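Local coordinates for CELL WALL surface anchor family protein (Streptococcus pneumoniae, PDB 2WW8), which serves as the pilus adhesin RrgA, which probably attaches the bacterium to host cells through an integrin-like domain that carries a bound magnesium ion, at residues D444-Y448 with Q449-D453; L494-R497 with E498-A502; Q822-G826 with E827-V831. One frame throughout, in Å; residues are numbered along the deposited sequence.

Contact 1. Residues D444-Y448 with Q449-D453; sequences DGQSY and QMFTD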
loop_
_atom_site.group_PDB
_atom_site.type_symbol
_atom_site.label_atom_id
_atom_site.label_comp_id
_atom_site.label_asym_id
_atom_site.label_seq_id
_atom_site.Cartn_x
_atom_site.Cartn_y
_atom_site.Cartn_z
ATOM N N ASP A 444 41.847 31.625 -18.090
ATOM C CA ASP A 444 42.087 30.451 -17.260
ATOM C C ASP A 444 41.232 30.512 -15.987
ATOM O O ASP A 444 41.559 29.796 -15.026
ATOM C CB ASP A 444 43.590 30.294 -16.992
ATOM C CG ASP A 444 44.138 31.347 -15.999
ATOM O OD1 ASP A 444 43.390 32.276 -15.542
ATOM O OD2 ASP A 444 45.343 31.221 -15.665
ATOM N N GLY A 445 40.167 31.337 -15.960
ATOM C CA GLY A 445 39.448 31.579 -14.677
ATOM C C GLY A 445 39.832 32.834 -13.946
ATOM O O GLY A 445 39.143 33.178 -13.011
ATOM N N GLN A 446 40.891 33.547 -14.358
ATOM C CA GLN A 446 41.367 34.753 -13.669
ATOM C C GLN A 446 40.369 35.912 -13.691
ATOM O O GLN A 446 40.149 36.557 -12.675
ATOM C CB GLN A 446 42.646 35.247 -14.328
ATOM C CG GLN A 446 43.440 36.312 -13.546
ATOM C CD GLN A 446 43.976 35.724 -12.269
ATOM O OE1 GLN A 446 44.668 34.706 -12.269
ATOM N NE2 GLN A 446 43.597 36.320 -11.171
ATOM N N SER A 447 39.780 36.194 -14.842
ATOM C CA SER A 447 38.888 37.357 -14.910
ATOM C C SER A 447 38.007 37.220 -16.176
ATOM O O SER A 447 38.379 36.577 -17.130
ATOM C CB SER A 447 39.755 38.607 -15.081
ATOM O OG SER A 447 38.995 39.778 -15.001
ATOM N N TYR A 448 36.871 37.887 -16.151
ATOM C CA TYR A 448 36.083 38.223 -17.299
ATOM C C TYR A 448 36.887 39.121 -18.249
ATOM O O TYR A 448 36.659 39.079 -19.453
ATOM C CB TYR A 448 34.875 39.003 -16.801
ATOM C CG TYR A 448 33.882 39.432 -17.855
ATOM C CD1 TYR A 448 32.937 38.511 -18.353
ATOM C CD2 TYR A 448 33.860 40.760 -18.299
ATOM C CE1 TYR A 448 31.997 38.903 -19.335
ATOM C CE2 TYR A 448 32.932 41.173 -19.279
ATOM C CZ TYR A 448 31.997 40.233 -19.761
ATOM O OH TYR A 448 31.055 40.587 -20.704
ATOM N N GLN A 449 37.771 39.960 -17.703
ATOM C CA GLN A 449 38.622 40.809 -18.521
ATOM C C GLN A 449 39.753 40.016 -19.152
ATOM O O GLN A 449 40.242 39.001 -18.648
ATOM C CB GLN A 449 39.161 41.990 -17.682
ATOM C CG GLN A 449 38.073 42.883 -17.035
ATOM C CD GLN A 449 37.209 43.634 -18.069
ATOM O OE1 GLN A 449 37.679 44.003 -19.167
ATOM N NE2 GLN A 449 35.954 43.902 -17.698
ATOM N N MET A 450 40.166 40.508 -20.305
ATOM C CA MET A 450 41.431 40.135 -20.898
ATOM C C MET A 450 42.307 41.404 -20.731
ATOM O O MET A 450 42.007 42.436 -21.298
ATOM C CB MET A 450 41.289 39.810 -22.380
ATOM C CG MET A 450 40.320 38.661 -22.653
ATOM S SD MET A 450 40.036 38.564 -24.429
ATOM C CE MET A 450 38.932 37.129 -24.604
ATOM N N PHE A 451 43.370 41.333 -19.941
ATOM C CA PHE A 451 44.036 42.553 -19.466
ATOM C C PHE A 451 44.752 43.224 -20.626
ATOM O O PHE A 451 45.329 42.531 -21.476
ATOM C CB PHE A 451 45.046 42.177 -18.372
ATOM C CG PHE A 451 44.404 41.495 -17.201
ATOM C CD1 PHE A 451 43.364 42.106 -16.517
ATOM C CD2 PHE A 451 44.803 40.224 -16.807
ATOM C CE1 PHE A 451 42.712 41.483 -15.471
ATOM C CE2 PHE A 451 44.181 39.588 -15.739
ATOM C CZ PHE A 451 43.137 40.199 -15.063
ATOM N N THR A 452 44.704 44.548 -20.651
ATOM C CA THR A 452 45.420 45.327 -21.645
ATOM C C THR A 452 46.772 45.820 -21.110
ATOM O O THR A 452 47.559 46.418 -21.865
ATOM C CB THR A 452 44.597 46.539 -22.092
ATOM O OG1 THR A 452 44.412 47.356 -20.944
ATOM C CG2 THR A 452 43.216 46.132 -22.553
ATOM N N ASP A 453 47.080 45.587 -19.832
ATOM C CA ASP A 453 48.414 45.846 -19.212
ATOM C C ASP A 453 48.928 44.468 -18.746
ATOM O O ASP A 453 48.223 43.796 -17.985
ATOM C CB ASP A 453 48.169 46.750 -18.003
ATOM C CG ASP A 453 49.436 47.098 -17.196
ATOM O OD1 ASP A 453 50.547 46.542 -17.410
ATOM O OD2 ASP A 453 49.284 47.997 -16.334
#

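Contact 2. Residues L494-R497 with E498-A502; sequences LNWR and ESILA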
loop_
_atom_site.group_PDB
_atom_site.type_symbol
_atom_site.label_atom_id
_atom_site.label_comp_id
_atom_site.label_asym_id
_atom_site.label_seq_id
_atom_site.Cartn_x
_atom_site.Cartn_y
_atom_site.Cartn_z
ATOM N N LEU A 494 56.688 39.760 -12.390
ATOM C CA LEU A 494 55.602 38.997 -12.974
ATOM C C LEU A 494 54.692 39.729 -13.967
ATOM O O LEU A 494 54.305 40.889 -13.724
ATOM C CB LEU A 494 54.695 38.404 -11.886
ATOM C CG LEU A 494 55.378 37.573 -10.795
ATOM C CD1 LEU A 494 54.408 37.232 -9.677
ATOM C CD2 LEU A 494 56.115 36.320 -11.385
ATOM N N ASN A 495 54.296 38.997 -15.004
ATOM C CA ASN A 495 53.370 39.513 -16.008
ATOM C C ASN A 495 52.297 38.444 -16.146
ATOM O O ASN A 495 52.558 37.250 -15.905
ATOM C CB ASN A 495 54.006 39.672 -17.406
ATOM C CG ASN A 495 54.823 40.927 -17.585
ATOM O OD1 ASN A 495 54.945 41.793 -16.721
ATOM N ND2 ASN A 495 55.395 41.038 -18.779
ATOM N N TRP A 496 51.074 38.844 -16.524
ATOM C CA TRP A 496 50.079 37.800 -16.915
ATOM C C TRP A 496 50.565 37.063 -18.212
ATOM O O TRP A 496 51.173 37.703 -19.098
ATOM C CB TRP A 496 48.734 38.498 -17.260
ATOM C CG TRP A 496 48.221 39.262 -16.126
ATOM C CD1 TRP A 496 48.178 40.619 -16.004
ATOM C CD2 TRP A 496 47.687 38.727 -14.897
ATOM N NE1 TRP A 496 47.686 40.963 -14.782
ATOM C CE2 TRP A 496 47.355 39.826 -14.090
ATOM C CE3 TRP A 496 47.464 37.427 -14.413
ATOM C CZ2 TRP A 496 46.803 39.692 -12.807
ATOM C CZ3 TRP A 496 46.915 37.282 -13.141
ATOM C CH2 TRP A 496 46.590 38.416 -12.356
ATOM N N ARG A 497 50.355 35.754 -18.330
ATOM C CA ARG A 497 50.730 35.031 -19.553
ATOM C C ARG A 497 49.875 35.450 -20.764
ATOM O O ARG A 497 48.740 35.954 -20.583
ATOM C CB ARG A 497 50.749 33.501 -19.289
ATOM C CG ARG A 497 49.412 32.818 -19.341
ATOM C CD ARG A 497 49.584 31.310 -19.056
ATOM N NE ARG A 497 48.399 30.518 -19.383
ATOM C CZ ARG A 497 47.423 30.252 -18.526
ATOM N NH1 ARG A 497 47.482 30.742 -17.290
ATOM N NH2 ARG A 497 46.355 29.542 -18.916
ATOM N N GLU A 498 50.473 35.325 -21.964
ATOM C CA GLU A 498 49.886 35.787 -23.192
ATOM C C GLU A 498 48.381 35.431 -23.289
ATOM O O GLU A 498 47.574 36.261 -23.631
ATOM C CB GLU A 498 50.577 35.155 -24.402
ATOM C CG GLU A 498 50.199 35.897 -25.679
ATOM C CD GLU A 498 48.847 35.423 -26.299
ATOM O OE1 GLU A 498 48.509 34.228 -26.086
ATOM O OE2 GLU A 498 48.094 36.184 -26.999
ATOM N N SER A 499 48.032 34.185 -23.024
ATOM C CA SER A 499 46.649 33.734 -23.262
ATOM C C SER A 499 45.582 34.361 -22.348
ATOM O O SER A 499 44.404 34.183 -22.607
ATOM C CB SER A 499 46.631 32.210 -23.217
ATOM O OG SER A 499 46.686 31.821 -21.868
ATOM N N ILE A 500 45.993 35.136 -21.331
ATOM C CA ILE A 500 45.103 35.806 -20.390
ATOM C C ILE A 500 44.890 37.257 -20.823
ATOM O O ILE A 500 43.965 37.900 -20.340
ATOM C CB ILE A 500 45.757 35.799 -18.966
ATOM C CG1 ILE A 500 46.066 34.387 -18.443
ATOM C CG2 ILE A 500 44.936 36.476 -17.911
ATOM C CD1 ILE A 500 45.058 33.310 -18.641
ATOM N N LEU A 501 45.775 37.788 -21.680
ATOM C CA LEU A 501 45.722 39.164 -22.112
ATOM C C LEU A 501 44.742 39.388 -23.266
ATOM O O LEU A 501 44.211 38.439 -23.840
ATOM C CB LEU A 501 47.127 39.548 -22.638
ATOM C CG LEU A 501 48.264 39.400 -21.589
ATOM C CD1 LEU A 501 49.659 39.615 -22.250
ATOM C CD2 LEU A 501 48.106 40.343 -20.407
ATOM N N ALA A 502 44.458 40.664 -23.500
ATOM C CA ALA A 502 43.684 41.140 -24.647
ATOM C C ALA A 502 44.474 40.697 -25.897
ATOM O O ALA A 502 45.701 40.482 -25.857
ATOM C CB ALA A 502 43.655 42.629 -24.512
HETATM O O HOH W 1 48.522 29.576 -21.998
#

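Contact 3. Residues Q822-G826 with E827-V831; sequences QIVNG and EVRDV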
loop_
_atom_site.group_PDB
_atom_site.type_symbol
_atom_site.label_atom_id
_atom_site.label_comp_id
_atom_site.label_asym_id
_atom_site.label_seq_id
_atom_site.Cartn_x
_atom_site.Cartn_y
_atom_site.Cartn_z
ATOM N N GLN A 822 -38.670 -59.764 37.110
ATOM C CA GLN A 822 -37.593 -58.783 37.122
ATOM C C GLN A 822 -38.004 -57.505 36.397
ATOM O O GLN A 822 -38.747 -57.539 35.409
ATOM C CB GLN A 822 -36.394 -59.356 36.370
ATOM C CG GLN A 822 -35.354 -59.976 37.247
ATOM C CD GLN A 822 -34.002 -59.994 36.550
ATOM O OE1 GLN A 822 -33.100 -59.215 36.868
ATOM N NE2 GLN A 822 -33.868 -60.880 35.574
ATOM N N ILE A 823 -37.513 -56.369 36.883
ATOM C CA ILE A 823 -37.614 -55.104 36.152
ATOM C C ILE A 823 -36.176 -54.791 35.674
ATOM O O ILE A 823 -35.234 -54.729 36.481
ATOM C CB ILE A 823 -38.239 -53.942 37.014
ATOM C CG1 ILE A 823 -39.611 -54.273 37.638
ATOM C CG2 ILE A 823 -38.354 -52.659 36.201
ATOM C CD1 ILE A 823 -40.779 -54.419 36.674
ATOM N N VAL A 824 -36.006 -54.649 34.362
ATOM C CA VAL A 824 -34.715 -54.322 33.747
ATOM C C VAL A 824 -34.934 -53.208 32.731
ATOM O O VAL A 824 -35.788 -53.335 31.836
ATOM C CB VAL A 824 -34.045 -55.532 33.051
ATOM C CG1 VAL A 824 -34.444 -55.620 31.574
ATOM C CG2 VAL A 824 -32.527 -55.426 33.108
ATOM N N ASN A 825 -34.160 -52.129 32.880
ATOM C CA ASN A 825 -34.330 -50.911 32.085
ATOM C C ASN A 825 -35.789 -50.458 32.113
ATOM O O ASN A 825 -36.362 -50.138 31.072
ATOM C CB ASN A 825 -33.852 -51.156 30.658
ATOM C CG ASN A 825 -32.390 -51.590 30.601
ATOM O OD1 ASN A 825 -31.535 -51.089 31.336
ATOM N ND2 ASN A 825 -32.097 -52.531 29.713
ATOM N N GLY A 826 -36.372 -50.487 33.317
ATOM C CA GLY A 826 -37.785 -50.185 33.580
ATOM C C GLY A 826 -38.838 -51.058 32.913
ATOM O O GLY A 826 -40.005 -50.682 32.837
ATOM N N GLU A 827 -38.434 -52.219 32.411
ATOM C CA GLU A 827 -39.392 -53.176 31.868
ATOM C C GLU A 827 -39.528 -54.463 32.682
ATOM O O GLU A 827 -38.573 -54.974 33.269
ATOM C CB GLU A 827 -39.082 -53.479 30.406
ATOM C CG GLU A 827 -39.289 -52.281 29.487
ATOM C CD GLU A 827 -38.939 -52.636 28.057
ATOM O OE1 GLU A 827 -39.573 -53.564 27.504
ATOM O OE2 GLU A 827 -38.022 -52.008 27.487
ATOM N N VAL A 828 -40.755 -54.964 32.719
ATOM C CA VAL A 828 -41.051 -56.251 33.317
ATOM C C VAL A 828 -40.424 -57.387 32.489
ATOM O O VAL A 828 -40.692 -57.510 31.283
ATOM C CB VAL A 828 -42.585 -56.456 33.440
ATOM C CG1 VAL A 828 -42.892 -57.819 34.119
ATOM C CG2 VAL A 828 -43.272 -55.264 34.134
ATOM N N ARG A 829 -39.603 -58.216 33.134
ATOM C CA ARG A 829 -39.004 -59.405 32.498
ATOM C C ARG A 829 -39.225 -60.667 33.332
ATOM O O ARG A 829 -39.399 -60.575 34.551
ATOM C CB ARG A 829 -37.492 -59.243 32.272
ATOM C CG ARG A 829 -37.080 -58.159 31.312
ATOM C CD ARG A 829 -37.543 -58.299 29.860
ATOM N NE ARG A 829 -37.145 -57.097 29.115
ATOM C CZ ARG A 829 -37.017 -57.007 27.792
ATOM N NH1 ARG A 829 -37.264 -58.059 27.019
ATOM N NH2 ARG A 829 -36.636 -55.859 27.240
ATOM N N ASP A 830 -39.209 -61.822 32.658
ATOM C CA ASP A 830 -39.179 -63.162 33.269
ATOM C C ASP A 830 -40.243 -63.397 34.347
ATOM O O ASP A 830 -39.928 -63.756 35.484
ATOM C CB ASP A 830 -37.792 -63.478 33.828
ATOM C CG ASP A 830 -36.692 -63.234 32.808
ATOM O OD1 ASP A 830 -36.843 -63.597 31.614
ATOM O OD2 ASP A 830 -35.656 -62.670 33.220
ATOM N N VAL A 831 -41.499 -63.147 33.999
ATOM C CA VAL A 831 -42.596 -63.286 34.955
ATOM C C VAL A 831 -42.899 -64.775 35.063
ATOM O O VAL A 831 -43.348 -65.382 34.068
ATOM C CB VAL A 831 -43.876 -62.557 34.523
ATOM C CG1 VAL A 831 -44.956 -62.749 35.558
ATOM C CG2 VAL A 831 -43.620 -61.080 34.266
#

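Contact 1. Residues D444-Y448 with Q449-D453
The Phe451 ring meets Gln446 at its edge and Ser447 from an oblique direction. CG of Gln446 lies near the ring plane, 4.0 Å from CE2 of Phe451, while CB of Ser447 approaches CZ of the same ring at 3.7 Å. Trp496 also meets the Phe451 ring, the two planes inclined by about 30°. On Tyr448 the edge is taken by the amide of Gln449: NE2 lies in the ring plane, 3.8 Å from Tyr448 CD2, with amide and ring turned 71° apart. That nitrogen finds its polar partner outside the loop, in the backbone O of Gly546. The chain folds as an ST turn over Ser447-Gln449, with Tyr448 at its centre, and OG of Ser447 accepts the N-H of Gln449 at 3.0 Å. With its hydroxyl opposite the backbone N (chi1 -173°), Ser447 reaches forward over the carbonyl side to take this bond, and its CB is left to the phenyl ring. Three residues before Ser447, OD1 of Asp444 accepts a weak bond from the N-H of Gln446, an Asx turn. The loop runs between strands 442-443 and 457-458, and the Tyr448 side chain is about 11 Å from the bound magnesium ion.

Contact 2. Residues L494-R497 with E498-A502
Arg497 and Ile500 make the central contact: CD1 of Ile500 sits over one face of the guanidinium, offset toward its rim and 3.8 Å from Arg497 NH1. A water lies at the guanidinium edge, in its plane. It accepts from NE of Arg497 at 2.8 Å and donates to OG of Ser499 at 2.9 Å, tying the two side chains together. Arg497 starts with CG wedged between its own backbone N and carbonyl carbon (chi1 82°), then runs extended as far as NE, which brings a face of the guanidinium against CD1 of Ile500. Behind the side chains, the N-H of Ile500 bonds to O of Arg497 at 3.0 Å. N of Leu501 bonds in turn to O of Glu498, so the chain leaves strand 489-496 and winds directly into a short 3-10 segment, 498-500. This winding swings Leu501 back toward the strand end, where its CD2 packs 3.7 Å from CB of Trp496. Farther out, NH1 of Arg497 forms a salt bridge with Asp444 and also bonds to the backbone O of Gly290, giving this buried charge both a counter-ion and a carbonyl. Glu498 turns to Arg442, whose guanidinium additionally grips O of Leu501 and so holds the turn from its far end.

Contact 3. Residues Q822-G826 with E827-V831
Arg829 lies across the hairpin from Gln822 and Val824, and its side chain changes company as it lengthens. CB stays near the backbone, 3.8 Å from O of Gln822. CG, set opposite the carbonyl carbon (chi1 -64°), packs 3.7 Å from CG1 of Val824. The chain then bends at chi2, which keeps NE beside that same methyl; NE is buried there with no polar partner. At the tip, NH2 faces OE1 of Glu827 at 3.7 Å, a long salt bridge with the oxygen well out of the guanidinium plane. Next along the strand, Asp830 receives a weak bond, 3.5 Å from NE2 of Gln822 to OD2. The far face of the hairpin is apolar, with CD1 of Ile823 packed 3.7 Å from CG2 of Val828. Backbone bonds join Gln822 to Arg829 and Val824 to Glu827, closing a beta hairpin with a two-residue loop, a type I' turn at Asn825-Gly826, within the prealbumin-like domain. Both turn residues have positive phi, and their N-H groups are held by the carboxylate of Asp796. The backbone bonds and the turn therefore fix the register; the Arg829-Glu827 pair probably adds undirected attraction, and the Arg829 shaft apolar packing on Val824.

Contacts 1 and 2 belong to one neighbourhood, their centres 8 Å apart. They are joined directly: N of Ala502 probably bonds to O of Phe451 at 2.9 Å, and CD of Gln446 packs 3.4 Å from CZ3 of Trp496. A loop and a strand end thus brace each other through turns and aromatic packing. Contact 3 stands apart at the other end of the elongated chain, its centre about 135 Å from that of contact 1. It joins two adjacent strands of a hairpin, relying on regular backbone pairing. All three are partly buried, but three of six touching residues are buried in contacts 1 and 2, whereas five of nine are exposed in contact 3.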